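Local coordinates for putative modulator of DNA gyrase (Bacteroides thetaiotaomicron, PDB 1VPB), which is probably a metallopeptidase of the PmbA/TldD (U62) family and a putative modulator of DNA gyrase, at residues A[350-361]-A[426-437]; A[368-379]-A[391-401]. All blocks are in the same frame, centred on the assembly; numbering follows the deposited sequence.

Interaction 1 of 2, residues A[350-361]-A[426-437]; sequences SILVMETGDKNL and TGNDPRLNSSWR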
loop_
_atom_site.group_PDB
_atom_site.type_symbol
_atom_site.label_atom_id
_atom_site.label_comp_id
_atom_site.label_asym_id
_atom_site.label_seq_id
_atom_site.Cartn_x
_atom_site.Cartn_y
_atom_site.Cartn_z
ATOM N N SER A 350 13.102 16.302 -10.003
ATOM C CA SER A 350 11.871 16.513 -10.732
ATOM C C SER A 350 11.852 15.664 -12.003
ATOM O O SER A 350 10.960 14.854 -12.190
ATOM C CB SER A 350 11.708 17.961 -11.079
ATOM O OG SER A 350 11.584 18.800 -9.907
ATOM N N ILE A 351 12.896 15.829 -12.846
ATOM C CA ILE A 351 13.066 14.976 -14.018
ATOM C C ILE A 351 14.518 14.620 -14.120
ATOM O O ILE A 351 15.345 15.497 -14.257
ATOM C CB ILE A 351 12.623 15.665 -15.349
ATOM C CG1 ILE A 351 11.173 16.094 -15.298
ATOM C CG2 ILE A 351 12.833 14.687 -16.524
ATOM C CD1 ILE A 351 10.696 16.888 -16.522
ATOM N N LEU A 352 14.819 13.330 -13.957
ATOM C CA LEU A 352 16.198 12.874 -14.070
ATOM C C LEU A 352 16.515 12.500 -15.488
ATOM O O LEU A 352 15.823 11.679 -16.113
ATOM C CB LEU A 352 16.474 11.710 -13.168
ATOM C CG LEU A 352 16.356 12.069 -11.672
ATOM C CD1 LEU A 352 16.484 10.829 -10.856
ATOM C CD2 LEU A 352 17.376 13.054 -11.197
ATOM N N VAL A 353 17.578 13.101 -15.996
ATOM C CA VAL A 353 17.978 12.879 -17.395
ATOM C C VAL A 353 19.427 12.393 -17.430
ATOM O O VAL A 353 20.365 13.123 -17.052
ATOM C CB VAL A 353 17.857 14.157 -18.219
ATOM C CG1 VAL A 353 18.309 13.903 -19.679
ATOM C CG2 VAL A 353 16.396 14.729 -18.152
ATOM N N MET A 354 19.599 11.166 -17.893
ATOM C CA MET A 354 20.918 10.587 -18.078
ATOM C C MET A 354 21.417 10.948 -19.475
ATOM O O MET A 354 20.644 10.944 -20.434
ATOM C CB MET A 354 20.832 9.064 -17.926
ATOM C CG MET A 354 22.152 8.324 -18.013
ATOM S SD MET A 354 23.141 8.267 -16.496
ATOM C CE MET A 354 22.180 7.135 -15.509
ATOM N N GLU A 355 22.696 11.289 -19.575
ATOM C CA GLU A 355 23.323 11.528 -20.868
ATOM C C GLU A 355 23.262 10.257 -21.702
ATOM O O GLU A 355 23.527 9.158 -21.211
ATOM C CB GLU A 355 24.739 12.041 -20.665
ATOM C CG GLU A 355 25.584 12.037 -21.914
ATOM C CD GLU A 355 26.991 12.462 -21.577
ATOM O OE1 GLU A 355 27.127 13.688 -21.382
ATOM O OE2 GLU A 355 27.891 11.564 -21.451
ATOM N N THR A 356 22.842 10.390 -22.976
ATOM C CA THR A 356 22.701 9.261 -23.892
ATOM C C THR A 356 23.882 9.056 -24.822
ATOM O O THR A 356 24.603 10.004 -25.122
ATOM C CB THR A 356 21.434 9.464 -24.763
ATOM O OG1 THR A 356 21.475 10.787 -25.330
ATOM C CG2 THR A 356 20.189 9.427 -23.897
ATOM N N GLY A 357 24.078 7.803 -25.200
ATOM C CA GLY A 357 25.087 7.373 -26.168
ATOM C C GLY A 357 24.466 7.284 -27.530
ATOM O O GLY A 357 23.410 7.884 -27.783
ATOM N N ASP A 358 25.107 6.539 -28.421
ATOM C CA ASP A 358 24.679 6.520 -29.828
ATOM C C ASP A 358 24.165 5.171 -30.306
ATOM O O ASP A 358 23.955 4.994 -31.502
ATOM C CB ASP A 358 25.818 7.014 -30.741
ATOM C CG ASP A 358 27.058 6.125 -30.683
ATOM O OD1 ASP A 358 27.041 5.103 -29.964
ATOM O OD2 ASP A 358 28.105 6.385 -31.329
ATOM N N LYS A 359 23.965 4.227 -29.390
ATOM C CA LYS A 359 23.293 2.969 -29.706
ATOM C C LYS A 359 21.991 2.754 -28.933
ATOM O O LYS A 359 21.816 3.295 -27.845
ATOM C CB LYS A 359 24.251 1.848 -29.378
ATOM C CG LYS A 359 25.573 1.978 -30.137
ATOM C CD LYS A 359 26.323 0.674 -30.082
ATOM C CE LYS A 359 27.764 0.839 -30.540
ATOM N NZ LYS A 359 28.405 -0.501 -30.564
ATOM N N ASN A 360 21.067 1.978 -29.513
ATOM C CA ASN A 360 19.891 1.538 -28.790
ATOM C C ASN A 360 20.196 0.199 -28.160
ATOM O O ASN A 360 21.282 -0.293 -28.267
ATOM C CB ASN A 360 18.659 1.450 -29.704
ATOM C CG ASN A 360 18.809 0.450 -30.832
ATOM O OD1 ASN A 360 19.687 -0.403 -30.844
ATOM N ND2 ASN A 360 17.924 0.565 -31.821
ATOM N N LEU A 361 19.225 -0.381 -27.484
ATOM C CA LEU A 361 19.441 -1.634 -26.775
ATOM C C LEU A 361 20.016 -2.726 -27.666
ATOM O O LEU A 361 20.961 -3.415 -27.286
ATOM C CB LEU A 361 18.142 -2.072 -26.100
ATOM C CG LEU A 361 18.151 -3.401 -25.351
ATOM C CD1 LEU A 361 19.225 -3.349 -24.268
ATOM C CD2 LEU A 361 16.825 -3.732 -24.738
ATOM N N THR A 426 25.857 4.064 -22.281
ATOM C CA THR A 426 24.435 4.327 -22.151
ATOM C C THR A 426 23.810 4.385 -23.544
ATOM O O THR A 426 24.465 4.768 -24.534
ATOM C CB THR A 426 24.133 5.620 -21.400
ATOM O OG1 THR A 426 24.523 6.776 -22.158
ATOM C CG2 THR A 426 24.917 5.716 -20.050
ATOM N N GLY A 427 22.550 4.021 -23.601
ATOM C CA GLY A 427 21.809 3.970 -24.889
ATOM C C GLY A 427 21.267 5.324 -25.266
ATOM O O GLY A 427 21.460 6.314 -24.553
ATOM N N ASN A 428 20.603 5.344 -26.413
ATOM C CA ASN A 428 19.869 6.492 -26.907
ATOM C C ASN A 428 18.343 6.330 -26.772
ATOM O O ASN A 428 17.551 6.985 -27.478
ATOM C CB ASN A 428 20.272 6.698 -28.369
ATOM C CG ASN A 428 19.937 5.506 -29.236
ATOM O OD1 ASN A 428 19.132 4.609 -28.858
ATOM N ND2 ASN A 428 20.517 5.484 -30.452
ATOM N N ASP A 429 17.914 5.481 -25.849
ATOM C CA ASP A 429 16.569 5.001 -25.796
ATOM C C ASP A 429 15.834 5.172 -24.430
ATOM O O ASP A 429 15.184 4.210 -23.965
ATOM C CB ASP A 429 16.538 3.538 -26.257
ATOM C CG ASP A 429 17.435 2.630 -25.426
ATOM O OD1 ASP A 429 18.243 3.156 -24.608
ATOM O OD2 ASP A 429 17.367 1.388 -25.522
ATOM N N PRO A 430 15.928 6.359 -23.814
ATOM C CA PRO A 430 15.218 6.622 -22.577
ATOM C C PRO A 430 13.713 6.582 -22.822
ATOM O O PRO A 430 13.283 6.871 -23.937
ATOM C CB PRO A 430 15.623 8.051 -22.228
ATOM C CG PRO A 430 16.067 8.658 -23.475
ATOM C CD PRO A 430 16.649 7.549 -24.268
ATOM N N ARG A 431 12.931 6.243 -21.805
ATOM C CA ARG A 431 11.467 6.353 -21.869
ATOM C C ARG A 431 11.083 7.784 -21.534
ATOM O O ARG A 431 11.100 8.191 -20.382
ATOM C CB ARG A 431 10.826 5.376 -20.875
ATOM C CG ARG A 431 11.116 3.922 -21.206
ATOM C CD ARG A 431 10.266 2.857 -20.431
ATOM N NE ARG A 431 8.780 2.858 -20.565
ATOM C CZ ARG A 431 8.051 2.733 -21.701
ATOM N NH1 ARG A 431 8.628 2.667 -22.897
ATOM N NH2 ARG A 431 6.704 2.706 -21.637
ATOM N N LEU A 432 10.768 8.568 -22.541
ATOM C CA LEU A 432 10.477 9.989 -22.320
ATOM C C LEU A 432 9.178 10.298 -21.595
ATOM O O LEU A 432 9.011 11.411 -21.096
ATOM C CB LEU A 432 10.533 10.737 -23.626
ATOM C CG LEU A 432 11.865 10.645 -24.382
ATOM C CD1 LEU A 432 11.789 11.381 -25.708
ATOM C CD2 LEU A 432 13.020 11.128 -23.538
ATOM N N ASN A 433 8.261 9.344 -21.523
ATOM C CA ASN A 433 6.996 9.578 -20.824
ATOM C C ASN A 433 7.124 9.330 -19.307
ATOM O O ASN A 433 6.159 9.498 -18.545
ATOM C CB ASN A 433 5.880 8.746 -21.493
ATOM C CG ASN A 433 5.585 9.190 -22.932
ATOM O OD1 ASN A 433 5.616 8.385 -23.889
ATOM N ND2 ASN A 433 5.257 10.453 -23.090
ATOM N N SER A 434 8.335 8.963 -18.869
ATOM C CA SER A 434 8.657 8.825 -17.458
ATOM C C SER A 434 9.359 10.103 -16.961
ATOM O O SER A 434 10.060 10.715 -17.693
ATOM C CB SER A 434 9.658 7.653 -17.295
ATOM O OG SER A 434 9.971 7.475 -15.925
ATOM N N SER A 435 9.217 10.430 -15.688
ATOM C CA SER A 435 10.087 11.418 -15.051
ATOM C C SER A 435 11.542 10.980 -14.849
ATOM O O SER A 435 12.400 11.822 -14.540
ATOM C CB SER A 435 9.495 11.916 -13.739
ATOM O OG SER A 435 9.429 10.826 -12.826
ATOM N N TRP A 436 11.782 9.675 -15.017
ATOM C CA TRP A 436 13.108 9.030 -15.047
ATOM C C TRP A 436 13.470 8.807 -16.539
ATOM O O TRP A 436 12.984 7.851 -17.124
ATOM C CB TRP A 436 13.048 7.647 -14.372
ATOM C CG TRP A 436 12.709 7.689 -12.880
ATOM C CD1 TRP A 436 11.478 7.855 -12.315
ATOM C CD2 TRP A 436 13.634 7.573 -11.802
ATOM N NE1 TRP A 436 11.582 7.859 -10.942
ATOM C CE2 TRP A 436 12.901 7.688 -10.602
ATOM C CE3 TRP A 436 15.023 7.399 -11.720
ATOM C CZ2 TRP A 436 13.508 7.627 -9.349
ATOM C CZ3 TRP A 436 15.616 7.321 -10.470
ATOM C CH2 TRP A 436 14.857 7.433 -9.302
ATOM N N ARG A 437 14.263 9.685 -17.155
ATOM C CA ARG A 437 14.621 9.495 -18.569
ATOM C C ARG A 437 16.006 8.854 -18.609
ATOM O O ARG A 437 17.031 9.516 -18.792
ATOM C CB ARG A 437 14.605 10.872 -19.201
ATOM C CG ARG A 437 13.246 11.518 -19.312
ATOM C CD ARG A 437 13.267 12.827 -20.022
ATOM N NE ARG A 437 11.888 13.289 -20.200
ATOM C CZ ARG A 437 11.482 14.094 -21.154
ATOM N NH1 ARG A 437 12.338 14.602 -22.020
ATOM N NH2 ARG A 437 10.210 14.440 -21.212
HETATM O O HOH W 1 18.091 10.412 -21.202
HETATM O O HOH W 2 25.485 3.902 -26.875
#

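Interaction 2 of 2, residues A[368-379]-A[391-401]; sequences VEKGILVTGFNG and YGIEGFLIENG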
loop_
_atom_site.group_PDB
_atom_site.type_symbol
_atom_site.label_atom_id
_atom_site.label_comp_id
_atom_site.label_asym_id
_atom_site.label_seq_id
_atom_site.Cartn_x
_atom_site.Cartn_y
_atom_site.Cartn_z
ATOM N N VAL A 368 28.355 -7.047 -27.031
ATOM C CA VAL A 368 28.740 -7.756 -25.802
ATOM C C VAL A 368 29.094 -9.215 -26.070
ATOM O O VAL A 368 28.304 -9.969 -26.620
ATOM C CB VAL A 368 27.623 -7.673 -24.750
ATOM C CG1 VAL A 368 27.965 -8.524 -23.540
ATOM C CG2 VAL A 368 27.390 -6.206 -24.354
ATOM N N GLU A 369 30.286 -9.611 -25.645
ATOM C CA GLU A 369 30.800 -10.969 -25.901
ATOM C C GLU A 369 30.257 -11.972 -24.878
ATOM O O GLU A 369 29.902 -13.075 -25.240
ATOM C CB GLU A 369 32.335 -10.959 -25.871
ATOM C CG GLU A 369 33.020 -12.244 -26.332
ATOM C CD GLU A 369 34.532 -12.167 -26.154
ATOM O OE1 GLU A 369 35.022 -11.197 -25.528
ATOM O OE2 GLU A 369 35.236 -13.082 -26.631
ATOM N N LYS A 370 30.218 -11.600 -23.600
ATOM C CA LYS A 370 29.664 -12.490 -22.582
ATOM C C LYS A 370 28.934 -11.684 -21.554
ATOM O O LYS A 370 29.545 -10.953 -20.766
ATOM C CB LYS A 370 30.753 -13.299 -21.897
ATOM C CG LYS A 370 30.278 -14.207 -20.760
ATOM C CD LYS A 370 31.436 -15.082 -20.225
ATOM C CE LYS A 370 31.054 -15.766 -18.916
ATOM N NZ LYS A 370 32.167 -16.578 -18.358
ATOM N N GLY A 371 27.612 -11.774 -21.572
ATOM C CA GLY A 371 26.846 -10.929 -20.703
ATOM C C GLY A 371 25.513 -11.535 -20.391
ATOM O O GLY A 371 25.204 -12.645 -20.824
ATOM N N ILE A 372 24.760 -10.775 -19.630
ATOM C CA ILE A 372 23.364 -11.063 -19.326
ATOM C C ILE A 372 22.584 -9.793 -19.543
ATOM O O ILE A 372 22.933 -8.720 -19.033
ATOM C CB ILE A 372 23.229 -11.553 -17.862
ATOM C CG1 ILE A 372 23.903 -12.917 -17.738
ATOM C CG2 ILE A 372 21.744 -11.573 -17.424
ATOM C CD1 ILE A 372 23.878 -13.517 -16.327
ATOM N N LEU A 373 21.490 -9.918 -20.286
ATOM C CA LEU A 373 20.557 -8.832 -20.446
ATOM C C LEU A 373 19.521 -9.005 -19.347
ATOM O O LEU A 373 18.905 -10.059 -19.243
ATOM C CB LEU A 373 19.886 -8.911 -21.817
ATOM C CG LEU A 373 18.659 -7.991 -21.943
ATOM C CD1 LEU A 373 18.995 -6.512 -21.852
ATOM C CD2 LEU A 373 17.918 -8.315 -23.237
ATOM N N VAL A 374 19.337 -7.975 -18.535
ATOM C CA VAL A 374 18.319 -7.962 -17.484
ATOM C C VAL A 374 17.024 -7.316 -17.964
ATOM O O VAL A 374 16.971 -6.126 -18.299
ATOM C CB VAL A 374 18.854 -7.243 -16.222
ATOM C CG1 VAL A 374 17.744 -7.093 -15.157
ATOM C CG2 VAL A 374 20.029 -8.041 -15.682
ATOM N N THR A 375 15.967 -8.121 -18.026
ATOM C CA THR A 375 14.672 -7.611 -18.460
ATOM C C THR A 375 13.698 -7.486 -17.313
ATOM O O THR A 375 12.522 -7.120 -17.519
ATOM C CB THR A 375 14.068 -8.539 -19.536
ATOM O OG1 THR A 375 13.919 -9.881 -19.034
ATOM C CG2 THR A 375 14.993 -8.648 -20.713
ATOM N N GLY A 376 14.155 -7.811 -16.116
ATOM C CA GLY A 376 13.293 -7.651 -14.965
ATOM C C GLY A 376 13.991 -7.998 -13.678
ATOM O O GLY A 376 14.962 -8.750 -13.671
ATOM N N PHE A 377 13.496 -7.424 -12.594
ATOM C CA PHE A 377 14.068 -7.615 -11.263
ATOM C C PHE A 377 13.046 -8.309 -10.390
ATOM O O PHE A 377 11.883 -7.912 -10.409
ATOM C CB PHE A 377 14.414 -6.257 -10.649
ATOM C CG PHE A 377 15.629 -5.643 -11.213
ATOM C CD1 PHE A 377 16.885 -6.117 -10.828
ATOM C CD2 PHE A 377 15.551 -4.592 -12.110
ATOM C CE1 PHE A 377 18.016 -5.581 -11.351
ATOM C CE2 PHE A 377 16.690 -4.039 -12.630
ATOM C CZ PHE A 377 17.927 -4.520 -12.252
ATOM N N ASN A 378 13.483 -9.309 -9.628
ATOM C CA ASN A 378 12.608 -10.137 -8.788
ATOM C C ASN A 378 13.069 -10.182 -7.334
ATOM O O ASN A 378 13.703 -11.153 -6.904
ATOM C CB ASN A 378 12.559 -11.581 -9.297
ATOM C CG ASN A 378 12.317 -11.675 -10.792
ATOM O OD1 ASN A 378 11.688 -10.791 -11.390
ATOM N ND2 ASN A 378 12.818 -12.751 -11.411
ATOM N N GLY A 379 12.724 -9.154 -6.569
ATOM C CA GLY A 379 13.020 -9.161 -5.141
ATOM C C GLY A 379 14.475 -8.843 -4.871
ATOM O O GLY A 379 15.282 -8.792 -5.798
ATOM N N TYR A 391 19.949 -8.431 -5.931
ATOM C CA TYR A 391 18.622 -8.403 -6.543
ATOM C C TYR A 391 18.393 -9.609 -7.391
ATOM O O TYR A 391 19.310 -10.121 -8.021
ATOM C CB TYR A 391 18.403 -7.183 -7.429
ATOM C CG TYR A 391 18.634 -5.847 -6.793
ATOM C CD1 TYR A 391 17.831 -5.387 -5.739
ATOM C CD2 TYR A 391 19.579 -4.984 -7.318
ATOM C CE1 TYR A 391 18.048 -4.131 -5.196
ATOM C CE2 TYR A 391 19.788 -3.761 -6.787
ATOM C CZ TYR A 391 19.038 -3.325 -5.736
ATOM O OH TYR A 391 19.282 -2.079 -5.255
ATOM N N GLY A 392 17.147 -10.061 -7.440
ATOM C CA GLY A 392 16.829 -11.154 -8.331
ATOM C C GLY A 392 16.662 -10.617 -9.734
ATOM O O GLY A 392 16.069 -9.559 -9.930
ATOM N N ILE A 393 17.160 -11.371 -10.705
ATOM C CA ILE A 393 17.047 -10.994 -12.101
ATOM C C ILE A 393 16.504 -12.125 -12.995
ATOM O O ILE A 393 16.595 -13.310 -12.699
ATOM C CB ILE A 393 18.415 -10.477 -12.649
ATOM C CG1 ILE A 393 19.457 -11.597 -12.700
ATOM C CG2 ILE A 393 18.887 -9.278 -11.818
ATOM C CD1 ILE A 393 19.612 -12.255 -14.107
ATOM N N GLU A 394 15.925 -11.686 -14.093
ATOM C CA GLU A 394 15.638 -12.520 -15.216
ATOM C C GLU A 394 15.992 -11.787 -16.516
ATOM O O GLU A 394 16.121 -10.554 -16.542
ATOM C CB GLU A 394 14.158 -12.901 -15.175
ATOM C CG GLU A 394 13.181 -11.770 -15.443
ATOM C CD GLU A 394 11.749 -12.293 -15.546
ATOM O OE1 GLU A 394 11.353 -12.819 -16.621
ATOM O OE2 GLU A 394 11.037 -12.186 -14.539
ATOM N N GLY A 395 16.102 -12.545 -17.597
ATOM C CA GLY A 395 16.476 -11.985 -18.882
ATOM C C GLY A 395 17.033 -13.021 -19.841
ATOM O O GLY A 395 16.446 -14.090 -20.059
ATOM N N PHE A 396 18.170 -12.687 -20.442
ATOM C CA PHE A 396 18.811 -13.549 -21.402
ATOM C C PHE A 396 20.311 -13.529 -21.265
ATOM O O PHE A 396 20.915 -12.479 -20.992
ATOM C CB PHE A 396 18.467 -13.100 -22.813
ATOM C CG PHE A 396 17.092 -13.463 -23.213
ATOM C CD1 PHE A 396 16.044 -12.608 -22.940
ATOM C CD2 PHE A 396 16.843 -14.695 -23.826
ATOM C CE1 PHE A 396 14.749 -12.949 -23.281
ATOM C CE2 PHE A 396 15.555 -15.034 -24.180
ATOM C CZ PHE A 396 14.506 -14.141 -23.897
ATOM N N LEU A 397 20.903 -14.688 -21.499
ATOM C CA LEU A 397 22.334 -14.765 -21.711
ATOM C C LEU A 397 22.659 -14.070 -23.040
ATOM O O LEU A 397 21.870 -14.136 -23.997
ATOM C CB LEU A 397 22.757 -16.231 -21.715
ATOM C CG LEU A 397 24.218 -16.624 -21.718
ATOM C CD1 LEU A 397 24.939 -15.967 -20.540
ATOM C CD2 LEU A 397 24.341 -18.159 -21.674
ATOM N N ILE A 398 23.818 -13.404 -23.086
ATOM C CA ILE A 398 24.341 -12.756 -24.302
ATOM C C ILE A 398 25.647 -13.433 -24.617
ATOM O O ILE A 398 26.529 -13.441 -23.773
ATOM C CB ILE A 398 24.635 -11.236 -24.115
ATOM C CG1 ILE A 398 23.436 -10.453 -23.554
ATOM C CG2 ILE A 398 25.031 -10.627 -25.443
ATOM C CD1 ILE A 398 23.777 -9.026 -23.132
ATOM N N GLU A 399 25.749 -14.004 -25.812
ATOM C CA GLU A 399 26.944 -14.712 -26.244
ATOM C C GLU A 399 27.283 -14.199 -27.638
ATOM O O GLU A 399 26.482 -14.326 -28.566
ATOM C CB GLU A 399 26.708 -16.224 -26.277
ATOM C CG GLU A 399 26.154 -16.839 -24.998
ATOM C CD GLU A 399 26.034 -18.354 -25.084
ATOM O OE1 GLU A 399 27.060 -19.055 -24.912
ATOM O OE2 GLU A 399 24.922 -18.851 -25.313
ATOM N N ASN A 400 28.459 -13.591 -27.758
ATOM C CA ASN A 400 28.934 -13.038 -29.011
ATOM C C ASN A 400 27.885 -12.144 -29.653
ATOM O O ASN A 400 27.590 -12.273 -30.841
ATOM C CB ASN A 400 29.372 -14.184 -29.942
ATOM C CG ASN A 400 30.502 -14.987 -29.342
ATOM O OD1 ASN A 400 31.480 -14.412 -28.857
ATOM N ND2 ASN A 400 30.361 -16.313 -29.331
ATOM N N GLY A 401 27.305 -11.261 -28.839
ATOM C CA GLY A 401 26.414 -10.233 -29.333
ATOM C C GLY A 401 24.999 -10.676 -29.616
ATOM O O GLY A 401 24.223 -9.906 -30.163
#

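Interaction 1 of 2, residues A[350-361]-A[426-437]
L352 and W436 meet as paired residues of two short parallel strands, their side chains side by side. In the W436 conformer described here, CD1 of L352 sits over one face of the indole, offset toward its rim, in a CH-pi contact 4.0 Å from the centroid of the six-membered ring. Three backbone bonds lie beneath: L352 N to S435 O, R437 N to L352 O at 2.7 Å, and M354 N to R437 O, nearly straight at 175°. A water bridges M354 O and R437 O where the strands part. The extended R437 chain carries its CD past CG2 of both I351 and V353.

Further along, the contact passes to the end of strand 423-426 and the loops that follow on both sides. T426 OG1, set between its own backbone N and carbonyl carbon (chi1 69°), donates to E355 O at 2.8 Å. G357 N reaches G427 O from above the carbonyl plane, and N428 N binds K359 O at 2.8 Å. D429 OD2 takes only a weak bond from L361 N, its stronger partner being S440 OG. N360 OD1 caps helix 361-366 at G363 N. In the ST turn leading into W436, S434 OG accepts from W436 N and lies at the edge of the indole. Strand 352-354 lies between 294-296 and the outermost strand 436-437, and L352 and W436 pack on helix 256-265.

Interaction 2 of 2, residues A[368-379]-A[391-401]
I398 packs against the strand opposite: its CG2 lies 4.0 Å from V368 CB, and its CD1 reaches 4.1 Å from L373 CB. With CG1 beside the backbone N (chi1 -53°), the CD1 arm runs along the partner strand over the peptide between I372 and L373. Reciprocal backbone bonds of the antiparallel chains tie G371 to I398 and L373 to F396. On the other face I393 crosses I372 at about a right angle, its CD1 4.0 Å from I372 CG2, while its CG2 meets F377 CE1 at 3.8 Å.

The register shifts by one at a classic beta bulge, where T375 and G376 both face E394. The carbonyl O of E394 accepts from T375 N at 2.9 Å and only weakly from G376 N and T375 OG1, while its OE1 bonds Q239 NE2. G395 brings its CA to 3.1 Å from L373 O, at backbone angles suited to glycine. V374 CG1 lies over one face of the F377 ring, toward its rim, and the Y391 ring stands obliquely to F377; both rings make cation-pi contacts with R258. Strand 370-378 pairs on its other side with the parallel strand 245-251, and 388-399 with the antiparallel 402-413.

The solvent side is looser. E369 CG merely passes N400 OD1, though N400 N binds E369 O. K370 and E399 are paired in register without close contact, K370 turning to Y247 in a cation-pi contact and E399 OE2 to T404 OG1. Cohesion therefore comes from backbone bonds and branched apolar side chains, with little from charged groups; the buried I393 O finds no polar partner.

In the fold
Both contacts lie within the range of the C-terminal family domain, their centres about 19 Å apart. Their paired strands belong to different sheets, although T426 ends a strand of the sheet that holds interaction 2. Interaction 2 is nested inside the loop that interaction 1 closes, and L361 CD1 packs on L373 CD1 at 4.0 Å. Interaction 1 joins distant sequence by brief parallel pairing, then by polar groups and water; interaction 2 is a long antiparallel pairing, richer in apolar contacts. Both are partly buried: interaction 1 is centred about 14 Å from the chain centre, exposed at 356, 358-360 and 428; interaction 2 about 24 Å, exposed at 369-370, 378-379 and 399-400. Helix 256-265 packs against both.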